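Local coordinates for P protein (Mumps virus, PDB 3BBZ) that probably helps the viral polymerase engage its template, this fragment being the phosphoprotein's nucleocapsid-binding domain, a small bundle of three helices, at residues A29-T33 with E34-N38. The protein carries 1 engineered substitution. Residues are numbered along the deposited sequence; the frame is centred on the assembly and turned at random.
Sequences AKAST and EDALN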
# COMPACT_ATOMS: atom_id res chain seq x y z
N ALA A 29 -1.93 3.10 -7.03
CA ALA A 29 -1.85 3.52 -8.43
C ALA A 29 -2.42 4.94 -8.66
O ALA A 29 -2.02 5.63 -9.59
CB ALA A 29 -2.54 2.51 -9.32
N LYS A 30 -3.34 5.36 -7.78
CA LYS A 30 -4.10 6.60 -7.93
C LYS A 30 -3.61 7.70 -7.04
O LYS A 30 -4.33 8.68 -6.92
CB LYS A 30 -5.56 6.36 -7.54
CG LYS A 30 -6.60 6.32 -8.64
CD LYS A 30 -6.30 5.30 -9.75
CE LYS A 30 -7.07 4.01 -9.60
NZ LYS A 30 -6.18 2.89 -9.17
N ALA A 31 -2.49 7.51 -6.34
CA ALA A 31 -1.90 8.52 -5.43
C ALA A 31 -0.46 8.80 -5.85
O ALA A 31 0.23 7.92 -6.37
CB ALA A 31 -1.92 8.05 -3.96
N SER A 32 0.01 10.01 -5.61
CA SER A 32 1.36 10.30 -5.97
C SER A 32 2.07 11.26 -5.01
O SER A 32 3.30 11.37 -5.07
CB SER A 32 1.41 10.86 -7.39
OG SER A 32 0.62 12.04 -7.48
N THR A 33 1.33 11.94 -4.14
CA THR A 33 1.97 12.94 -3.29
C THR A 33 2.49 12.27 -2.03
O THR A 33 2.00 11.19 -1.67
CB THR A 33 0.97 14.05 -2.89
OG1 THR A 33 -0.09 13.46 -2.14
CG2 THR A 33 0.42 14.72 -4.12
N GLU A 34 3.43 12.92 -1.35
CA GLU A 34 4.10 12.35 -0.19
C GLU A 34 3.08 12.08 0.92
O GLU A 34 3.14 11.02 1.57
CB GLU A 34 5.29 13.22 0.28
CG GLU A 34 6.03 12.60 1.52
CD GLU A 34 6.95 13.59 2.27
OE1 GLU A 34 7.51 14.50 1.63
OE2 GLU A 34 7.13 13.42 3.50
N ASP A 35 2.13 13.02 1.10
CA ASP A 35 1.02 12.91 2.04
C ASP A 35 0.17 11.66 1.81
O ASP A 35 -0.04 10.90 2.75
CB ASP A 35 0.11 14.17 2.01
CG ASP A 35 0.68 15.35 2.86
OD1 ASP A 35 1.82 15.24 3.35
OD2 ASP A 35 -0.01 16.39 3.02
N ALA A 36 -0.29 11.45 0.58
CA ALA A 36 -1.10 10.29 0.21
C ALA A 36 -0.37 8.98 0.38
O ALA A 36 -0.96 7.99 0.82
CB ALA A 36 -1.57 10.41 -1.22
N LEU A 37 0.91 8.98 -0.00
CA LEU A 37 1.72 7.77 0.11
C LEU A 37 1.97 7.38 1.57
O LEU A 37 1.86 6.19 1.89
CB LEU A 37 2.99 7.89 -0.71
CG LEU A 37 2.86 8.05 -2.26
CD1 LEU A 37 4.26 8.09 -2.89
CD2 LEU A 37 2.05 6.97 -2.93
N ASN A 38 2.19 8.36 2.45
CA ASN A 38 2.37 8.10 3.88
C ASN A 38 1.12 7.47 4.50
O ASN A 38 1.21 6.54 5.32
CB ASN A 38 2.70 9.38 4.64
CG ASN A 38 4.16 9.84 4.43
OD1 ASN A 38 4.97 9.10 3.89
ND2 ASN A 38 4.47 11.05 4.83
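Thr33 and Leu37 join through the backbone, Leu37 N donating to Thr33 O at 3.0 Å, so the first turn of helix 34-47 is already closed on the residue before it. The side chain of Thr33 reaches into the same turn. With chi1 at 62°, OG1 sits between the backbone N and the carbonyl carbon, and from there it accepts from Ala36 N. The bond is straight, 163° at the hydrogen, but weak, with Thr33 OG1 3.4 Å from Ala36 N. This is a threonine N-cap: the hydroxyl offers an acceptor to an amide of the opening turn, whose usual i-4 carbonyl would lie before the helix. Thr33 OG1 also lies 3.5 Å from Ala36 CB, a methyl that Ala31 CB meets as well, at 3.6 Å, so Ala31, in the loop after helix 18-29, packs on the first turn of the new helix. Leu37 comes in beside Ala31 on its CD2 branch, which stands 4.2 Å from Ala31 CB, while Leu37 CG lies 3.3 Å from Thr33 O, since chi1 of -62° turns it beside the backbone N. Leu37 is buried, and its side chain also touches Gln3 and Ile7, placing the start of helix 34-47 against helix 3-14, the N-terminal member of the three-helix bundle. Lys4 of that helix donates from NZ to Ala31 O, a second link between helix 3-14 and this region.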